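Local coordinates for protein synthesis inhibitor I (Hordeum vulgare, PDB 4FBC) that belongs to the ribosome-inactivating protein family and binds adenosine monophosphate in a pocket between a beta hairpin and helices, at residues A33-R36 with N37-N41; L80-A84 with D85-L89; E165-T168 with T169-M173. The protein carries 3 engineered substitutions. All blocks are in the same frame, centred on the assembly; numbering follows the deposited sequence.

In the fold
Along the chain the three contacts come in series, interaction 1 on helix 25-39, interaction 2 where strand 78-83 turns back toward strand 89-93 of the mixed sheet, and interaction 3 on helix 157-179. Interaction 2 is the middle piece: its centre lies 12 Å from that of interaction 1 and 14 Å from that of interaction 3, and it touches both. Leu39 CD1 meets Ile87 CD1 at 3.9 Å, while Leu89 CB meets Leu171 CD2 at 3.7 Å. Interactions 1 and 3, with centres 20 Å apart, do not touch. The hairpin turn that carries part of the adenosine monophosphate pocket is thus packed against two helices.

Interaction 1 (A33-R36 with N37-N41); sequences AGIR and NKLRN
Ile35 and Leu39, one helical turn apart, lie side by side and point the same way, with Ile35 CG2 3.7 Å from Leu39 CD1. The first torsion of Ile35 places this branch: with CG1 beside the backbone N (chi1 -62°), CG2 falls beside the carbonyl carbon and faces the next turn. Leu39 also folds back over the backbone, its CG 3.2 Å from Ile35 O. The same oxygen accepts Leu39 N at 3.0 Å, an i to i+4 bond bent to 137° at the hydrogen near the end of the helix; Leu39 N gives a second, weak bond to Arg36 O. The two preceding bonds, Asn37 N to Ala33 O (2.9 Å) and Lys38 N to Gly34 O, are straighter at the hydrogen.

On another side Arg40 reaches back to Asn37: its CG stands between backbone N and carbonyl carbon (chi1 84°), and the chain, extended as far as NE, brings NH1 into a hydrogen bond with Asn37 O at 2.6 Å. The oxygen lies in the guanidinium plane, whereas the donor sits above the carbonyl plane. Asn37 ND2 rests 3.4 Å above one guanidinium face of Arg40, offset toward its rim. Arg36 extends a different way, NE bonded to Thr178 O and NH2 to Ala177 O and Ser184 OG, which ties helix 25-39 to the C-terminal end of helix 157-179 and to helix 181-190. Ile35 and Leu39 meanwhile cover Phe65 of strand 64-70. The arrangement is that of the C-terminal turns of an amphipathic helix laid on the mixed sheet of the ribosome-inactivating protein fold.

Interaction 2 (L80-A84 with D85-L89); sequences LAIRA and DNIYL. With AMP (adenosine monophosphate), chain E.
Leu89 pushes its CD1 methyl into a shallow hollow lined by Leu80 CB at 3.9 Å, the carbonyl oxygen of Ala81 at 3.6 Å and Ile82 CG1. The other branch of Ile82 turns to Ile87, CG2 to CG2 at 3.8 Å. Toward the turn the fit becomes layered. The amide of Asn86 fills the gap between two flat groups: ND2 lies 3.4 Å above the centre of the Arg83 guanidinium and 3.3 Å above that of the Tyr88 ring. Strands 78-83 and 89-93 form a beta hairpin, with Ile82 and Leu89 an antiparallel non-hydrogen-bonded pair and Arg83 N bonded to Tyr88 O; in its Asx turn Asn86 OD1 accepts the Tyr88 N-H, which helps hold the amide, although the N-H comes from above the carbonyl plane. Arg83, bent at its third torsion (chi3 55°), forms a side-on, two-nitrogen salt bridge with Asp85: NE reaches the syn lone pair of Asp85 OD1 at 3.0 Å, and NH2 meets OD2 from above the carboxylate plane. On the ring face opposite Asn86, adenosine monophosphate covers Tyr88, its C5 3.7 Å above the ring centre. Tyr88 OH hydrogen-bonds to its O3P at 2.9 Å, while Leu89 N donates to N1 and Leu89 O accepts from N6.

Interaction 3 (E165-T168 with T169-M173); sequences EAVT and TLLLM
The middle of helix 157-179, which supplies Leu171 to the adenosine monophosphate pocket, is built here from two successive turns whose residues meet four apart. Its distinctive feature is Glu165 O, an acceptor for two hydrogens from Thr169: the backbone N at 2.9 Å and the side-chain OG1 at 2.8 Å. These donors approach from opposite faces of the carbonyl plane, so the hydroxyl is satisfied without displacing the helical bond. The torsion of Thr169 makes this possible, since OG1 stands beside its own backbone N (chi1 -61°) and is aimed back down the helix. Thr168 OG1 likewise hydrogen-bonds to a carbonyl four residues back, Arg164 O.

The methyl of Thr168 lies only loosely alongside Leu172, CG2 to CD1 4.2 Å. Val167 and Leu171 form a second side-by-side pair, pointing the same way with CG1 and CD1 4.0 Å apart. In the backbone, Leu171 N hydrogen-bonds to Val167 O at 2.9 Å, and Leu170 N and Leu172 N bond likewise to Ala166 O and Thr168 O. The helix widens to a pi-type turn at 171-173.

Among its neighbours, Leu171 sits between strand 89-93 and helix 119-123; Val167 also packs on the strand, Thr168 on helix 119-123, and Ala166 and Leu170 on helix 136-147.

Interaction 1 (A33-R36 with N37-N41)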
loop_
_atom_site.group_PDB
_atom_site.type_symbol
_atom_site.label_atom_id
_atom_site.label_comp_id
_atom_site.label_asym_id
_atom_site.label_seq_id
_atom_site.Cartn_x
_atom_site.Cartn_y
_atom_site.Cartn_z
ATOM N N ALA A 33 -8.205 0.005 7.778
ATOM C CA ALA A 33 -8.050 -1.077 8.744
ATOM C C ALA A 33 -8.526 -2.426 8.199
ATOM O O ALA A 33 -7.971 -3.481 8.529
ATOM C CB ALA A 33 -8.779 -0.733 10.053
ATOM N N GLY A 34 -9.547 -2.388 7.356
ATOM C CA GLY A 34 -10.133 -3.604 6.813
ATOM C C GLY A 34 -9.189 -4.242 5.810
ATOM O O GLY A 34 -9.097 -5.472 5.745
ATOM N N ILE A 35 -8.495 -3.412 5.032
ATOM C CA ILE A 35 -7.440 -3.905 4.132
ATOM C C ILE A 35 -6.342 -4.614 4.930
ATOM O O ILE A 35 -5.953 -5.740 4.599
ATOM C CB ILE A 35 -6.829 -2.786 3.259
ATOM C CG1 ILE A 35 -7.906 -2.191 2.344
ATOM C CG2 ILE A 35 -5.671 -3.336 2.412
ATOM C CD1 ILE A 35 -7.483 -0.977 1.551
ATOM N N ARG A 36 -5.838 -3.967 5.981
ATOM C CA ARG A 36 -4.804 -4.586 6.798
ATOM C C ARG A 36 -5.284 -5.914 7.356
ATOM O O ARG A 36 -4.551 -6.899 7.354
ATOM C CB ARG A 36 -4.421 -3.674 7.961
ATOM C CG ARG A 36 -3.805 -2.363 7.544
ATOM C CD ARG A 36 -3.704 -1.450 8.769
ATOM N NE ARG A 36 -3.117 -0.171 8.411
ATOM C CZ ARG A 36 -3.255 0.926 9.142
ATOM N NH1 ARG A 36 -3.972 0.885 10.271
ATOM N NH2 ARG A 36 -2.701 2.059 8.734
ATOM N N ASN A 37 -6.528 -5.934 7.827
ATOM C CA ASN A 37 -7.089 -7.116 8.466
ATOM C C ASN A 37 -7.203 -8.287 7.489
ATOM O O ASN A 37 -6.848 -9.417 7.825
ATOM C CB ASN A 37 -8.452 -6.795 9.089
ATOM C CG ASN A 37 -9.101 -8.010 9.729
ATOM O OD1 ASN A 37 -10.086 -8.538 9.216
ATOM N ND2 ASN A 37 -8.547 -8.464 10.853
ATOM N N LYS A 38 -7.676 -8.013 6.278
ATOM C CA LYS A 38 -7.818 -9.064 5.275
ATOM C C LYS A 38 -6.489 -9.547 4.683
ATOM O O LYS A 38 -6.414 -10.662 4.153
ATOM C CB LYS A 38 -8.797 -8.638 4.178
ATOM C CG LYS A 38 -10.235 -8.512 4.696
ATOM C CD LYS A 38 -11.229 -8.358 3.562
ATOM C CE LYS A 38 -12.650 -8.617 4.054
ATOM N NZ LYS A 38 -13.644 -8.451 2.950
ATOM N N LEU A 39 -5.446 -8.730 4.790
ATOM C CA LEU A 39 -4.116 -9.092 4.272
ATOM C C LEU A 39 -3.292 -9.940 5.249
ATOM O O LEU A 39 -2.321 -10.600 4.856
ATOM C CB LEU A 39 -3.318 -7.822 3.916
ATOM C CG LEU A 39 -3.702 -7.023 2.675
ATOM C CD1 LEU A 39 -2.895 -5.718 2.588
ATOM C CD2 LEU A 39 -3.481 -7.884 1.434
ATOM N N ARG A 40 -3.681 -9.937 6.520
ATOM C CA ARG A 40 -2.810 -10.416 7.591
ATOM C C ARG A 40 -2.583 -11.925 7.552
ATOM O O ARG A 40 -3.434 -12.693 7.094
ATOM C CB ARG A 40 -3.407 -10.045 8.963
ATOM C CG ARG A 40 -4.441 -11.052 9.459
ATOM C CD ARG A 40 -5.392 -10.529 10.534
ATOM N NE ARG A 40 -6.303 -11.600 10.950
ATOM C CZ ARG A 40 -7.327 -12.073 10.232
ATOM N NH1 ARG A 40 -7.626 -11.565 9.036
ATOM N NH2 ARG A 40 -8.079 -13.055 10.725
ATOM N N ASN A 41 -1.422 -12.337 8.032
ATOM C CA ASN A 41 -1.198 -13.730 8.385
ATOM C C ASN A 41 -1.726 -13.942 9.800
ATOM O O ASN A 41 -1.110 -13.492 10.769
ATOM C CB ASN A 41 0.301 -14.047 8.317
ATOM C CG ASN A 41 0.608 -15.504 8.641
ATOM O OD1 ASN A 41 -0.263 -16.248 9.071
ATOM N ND2 ASN A 41 1.852 -15.911 8.423
#

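Interaction 2 (L80-A84 with D85-L89)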
loop_
_atom_site.group_PDB
_atom_site.type_symbol
_atom_site.label_atom_id
_atom_site.label_comp_id
_atom_site.label_asym_id
_atom_site.label_seq_id
_atom_site.Cartn_x
_atom_site.Cartn_y
_atom_site.Cartn_z
ATOM N N LEU A 80 -8.363 -0.813 -8.661
ATOM C CA LEU A 80 -6.914 -0.957 -8.572
ATOM C C LEU A 80 -6.577 -2.417 -8.319
ATOM O O LEU A 80 -7.211 -3.061 -7.486
ATOM C CB LEU A 80 -6.380 -0.128 -7.404
ATOM C CG LEU A 80 -6.803 1.335 -7.359
ATOM C CD1 LEU A 80 -6.119 2.047 -6.189
ATOM C CD2 LEU A 80 -6.464 2.015 -8.670
ATOM N N ALA A 81 -5.565 -2.934 -9.013
ATOM C CA ALA A 81 -5.069 -4.279 -8.762
ATOM C C ALA A 81 -3.773 -4.200 -7.963
ATOM O O ALA A 81 -2.777 -3.635 -8.423
ATOM C CB ALA A 81 -4.839 -5.017 -10.079
ATOM N N ILE A 82 -3.789 -4.768 -6.761
ATOM C CA ILE A 82 -2.671 -4.643 -5.830
ATOM C C ILE A 82 -2.251 -6.025 -5.333
ATOM O O ILE A 82 -3.094 -6.866 -5.033
ATOM C CB ILE A 82 -3.070 -3.743 -4.623
ATOM C CG1 ILE A 82 -3.533 -2.365 -5.110
ATOM C CG2 ILE A 82 -1.909 -3.598 -3.657
ATOM C CD1 ILE A 82 -4.208 -1.502 -4.010
ATOM N N ARG A 83 -0.948 -6.273 -5.246
ATOM C CA ARG A 83 -0.467 -7.571 -4.773
ATOM C C ARG A 83 -0.803 -7.759 -3.296
ATOM O O ARG A 83 -0.669 -6.823 -2.508
ATOM C CB ARG A 83 1.042 -7.694 -5.000
ATOM C CG ARG A 83 1.404 -7.840 -6.471
ATOM C CD ARG A 83 2.909 -7.894 -6.695
ATOM N NE ARG A 83 3.548 -8.945 -5.909
ATOM C CZ ARG A 83 4.806 -9.347 -6.071
ATOM N NH1 ARG A 83 5.566 -8.776 -6.994
ATOM N NH2 ARG A 83 5.296 -10.319 -5.310
ATOM N N ALA A 84 -1.238 -8.962 -2.928
ATOM C CA ALA A 84 -1.599 -9.246 -1.535
ATOM C C ALA A 84 -0.420 -9.716 -0.691
ATOM O O ALA A 84 -0.588 -10.008 0.499
ATOM C CB ALA A 84 -2.749 -10.265 -1.467
ATOM N N ASP A 85 0.765 -9.797 -1.294
ATOM C CA ASP A 85 1.960 -10.214 -0.561
ATOM C C ASP A 85 2.870 -9.052 -0.189
ATOM O O ASP A 85 3.507 -9.079 0.865
ATOM C CB ASP A 85 2.741 -11.317 -1.313
ATOM C CG ASP A 85 2.961 -11.000 -2.783
ATOM O OD1 ASP A 85 2.721 -9.852 -3.213
ATOM O OD2 ASP A 85 3.392 -11.922 -3.527
ATOM N N ASN A 86 2.921 -8.023 -1.037
ATOM C CA ASN A 86 3.752 -6.853 -0.745
ATOM C C ASN A 86 3.054 -5.504 -0.955
ATOM O O ASN A 86 3.683 -4.458 -0.829
ATOM C CB ASN A 86 5.076 -6.906 -1.527
ATOM C CG ASN A 86 4.871 -6.880 -3.023
ATOM O OD1 ASN A 86 3.765 -6.631 -3.502
ATOM N ND2 ASN A 86 5.946 -7.137 -3.784
ATOM N N ILE A 87 1.754 -5.543 -1.257
ATOM C CA ILE A 87 0.929 -4.342 -1.451
ATOM C C ILE A 87 1.427 -3.420 -2.586
ATOM O O ILE A 87 1.252 -2.202 -2.550
ATOM C CB ILE A 87 0.721 -3.567 -0.121
ATOM C CG1 ILE A 87 0.598 -4.552 1.054
ATOM C CG2 ILE A 87 -0.541 -2.674 -0.198
ATOM C CD1 ILE A 87 0.483 -3.860 2.445
ATOM N N TYR A 88 2.034 -4.010 -3.615
ATOM C CA TYR A 88 2.454 -3.233 -4.779
ATOM C C TYR A 88 1.284 -2.984 -5.693
ATOM O O TYR A 88 0.586 -3.921 -6.070
ATOM C CB TYR A 88 3.499 -3.984 -5.600
ATOM C CG TYR A 88 4.910 -3.932 -5.073
ATOM C CD1 TYR A 88 5.171 -3.664 -3.743
ATOM C CD2 TYR A 88 5.987 -4.167 -5.924
ATOM C CE1 TYR A 88 6.469 -3.628 -3.263
ATOM C CE2 TYR A 88 7.288 -4.135 -5.458
ATOM C CZ TYR A 88 7.522 -3.864 -4.127
ATOM O OH TYR A 88 8.813 -3.836 -3.654
ATOM N N LEU A 89 1.094 -1.728 -6.082
ATOM C CA LEU A 89 0.107 -1.397 -7.104
ATOM C C LEU A 89 0.689 -1.794 -8.453
ATOM O O LEU A 89 1.818 -1.431 -8.761
ATOM C CB LEU A 89 -0.170 0.103 -7.102
ATOM C CG LEU A 89 -1.105 0.625 -8.194
ATOM C CD1 LEU A 89 -2.504 -0.011 -8.113
ATOM C CD2 LEU A 89 -1.178 2.157 -8.122
HETATM P P AMP E . 11.952 -2.320 -4.729
HETATM O O1P AMP E . 12.050 -1.436 -5.956
HETATM O O2P AMP E . 13.219 -2.614 -3.953
HETATM O O3P AMP E . 11.272 -3.624 -5.096
HETATM O "O5'" AMP E . 10.843 -1.737 -3.741
HETATM C "C5'" AMP E . 11.200 -0.943 -2.618
HETATM C "C4'" AMP E . 9.975 -0.394 -1.927
HETATM O "O4'" AMP E . 9.316 0.564 -2.798
HETATM C "C3'" AMP E . 8.888 -1.412 -1.599
HETATM O "O3'" AMP E . 9.140 -2.129 -0.399
HETATM C "C2'" AMP E . 7.625 -0.561 -1.552
HETATM O "O2'" AMP E . 7.528 0.118 -0.299
HETATM C "C1'" AMP E . 7.915 0.474 -2.648
HETATM N N9 AMP E . 7.325 0.100 -3.956
HETATM C C8 AMP E . 8.014 -0.235 -5.072
HETATM N N7 AMP E . 7.186 -0.511 -6.114
HETATM C C5 AMP E . 5.920 -0.342 -5.670
HETATM C C6 AMP E . 4.554 -0.456 -6.250
HETATM N N6 AMP E . 4.375 -0.823 -7.548
HETATM N N1 AMP E . 3.497 -0.179 -5.438
HETATM C C2 AMP E . 3.665 0.179 -4.146
HETATM N N3 AMP E . 4.871 0.309 -3.558
HETATM C C4 AMP E . 6.018 0.072 -4.255
#

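Interaction 3 (E165-T168 with T169-M173)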
loop_
_atom_site.group_PDB
_atom_site.type_symbol
_atom_site.label_atom_id
_atom_site.label_comp_id
_atom_site.label_asym_id
_atom_site.label_seq_id
_atom_site.Cartn_x
_atom_site.Cartn_y
_atom_site.Cartn_z
ATOM N N GLU A 165 1.114 11.819 -11.537
ATOM C CA GLU A 165 0.731 12.454 -10.285
ATOM C C GLU A 165 -0.476 11.747 -9.676
ATOM O O GLU A 165 -0.561 11.588 -8.456
ATOM C CB GLU A 165 0.450 13.941 -10.521
ATOM C CG GLU A 165 1.661 14.687 -11.074
ATOM C CD GLU A 165 1.361 16.126 -11.478
ATOM O OE1 GLU A 165 0.170 16.511 -11.512
ATOM O OE2 GLU A 165 2.327 16.871 -11.764
ATOM N N ALA A 166 -1.395 11.308 -10.531
ATOM C CA ALA A 166 -2.572 10.571 -10.072
ATOM C C ALA A 166 -2.193 9.239 -9.417
ATOM O O ALA A 166 -2.673 8.915 -8.332
ATOM C CB ALA A 166 -3.538 10.341 -11.207
ATOM N N VAL A 167 -1.351 8.452 -10.086
ATOM C CA VAL A 167 -0.838 7.226 -9.476
ATOM C C VAL A 167 -0.120 7.474 -8.144
ATOM O O VAL A 167 -0.325 6.734 -7.174
ATOM C CB VAL A 167 0.087 6.461 -10.450
ATOM C CG1 VAL A 167 0.806 5.310 -9.725
ATOM C CG2 VAL A 167 -0.726 5.940 -11.607
ATOM N N THR A 168 0.707 8.519 -8.090
ATOM C CA THR A 168 1.467 8.846 -6.887
ATOM C C THR A 168 0.506 9.149 -5.737
ATOM O O THR A 168 0.693 8.683 -4.598
ATOM C CB THR A 168 2.383 10.065 -7.111
ATOM O OG1 THR A 168 3.253 9.812 -8.222
ATOM C CG2 THR A 168 3.219 10.345 -5.880
ATOM N N THR A 169 -0.531 9.915 -6.061
ATOM C CA THR A 169 -1.558 10.301 -5.090
ATOM C C THR A 169 -2.224 9.059 -4.502
ATOM O O THR A 169 -2.371 8.939 -3.278
ATOM C CB THR A 169 -2.632 11.192 -5.745
ATOM O OG1 THR A 169 -2.016 12.392 -6.242
ATOM C CG2 THR A 169 -3.710 11.563 -4.716
ATOM N N LEU A 170 -2.610 8.124 -5.363
ATOM C CA LEU A 170 -3.262 6.911 -4.891
ATOM C C LEU A 170 -2.328 5.990 -4.113
ATOM O O LEU A 170 -2.744 5.359 -3.145
ATOM C CB LEU A 170 -3.926 6.158 -6.044
ATOM C CG LEU A 170 -4.979 6.936 -6.822
ATOM C CD1 LEU A 170 -5.696 6.024 -7.799
ATOM C CD2 LEU A 170 -5.983 7.597 -5.862
ATOM N N LEU A 171 -1.073 5.893 -4.545
ATOM C CA LEU A 171 -0.102 5.068 -3.838
ATOM C C LEU A 171 0.002 5.521 -2.390
ATOM O O LEU A 171 0.017 4.699 -1.465
ATOM C CB LEU A 171 1.267 5.165 -4.516
ATOM C CG LEU A 171 1.438 4.174 -5.655
ATOM C CD1 LEU A 171 2.753 4.427 -6.359
ATOM C CD2 LEU A 171 1.386 2.763 -5.128
ATOM N N LEU A 172 0.047 6.835 -2.200
ATOM C CA LEU A 172 0.164 7.398 -0.868
ATOM C C LEU A 172 -1.117 7.226 -0.061
ATOM O O LEU A 172 -1.066 6.829 1.103
ATOM C CB LEU A 172 0.582 8.867 -0.944
ATOM C CG LEU A 172 2.062 9.064 -1.269
ATOM C CD1 LEU A 172 2.286 10.456 -1.832
ATOM C CD2 LEU A 172 2.910 8.849 -0.017
ATOM N N MET A 173 -2.265 7.476 -0.686
ATOM C CA MET A 173 -3.527 7.503 0.062
ATOM C C MET A 173 -4.168 6.131 0.246
ATOM O O MET A 173 -5.068 5.960 1.084
ATOM C CB MET A 173 -4.494 8.496 -0.584
ATOM C CG MET A 173 -3.955 9.931 -0.528
ATOM S SD MET A 173 -5.115 11.142 -1.190
ATOM C CE MET A 173 -6.200 11.393 0.233
#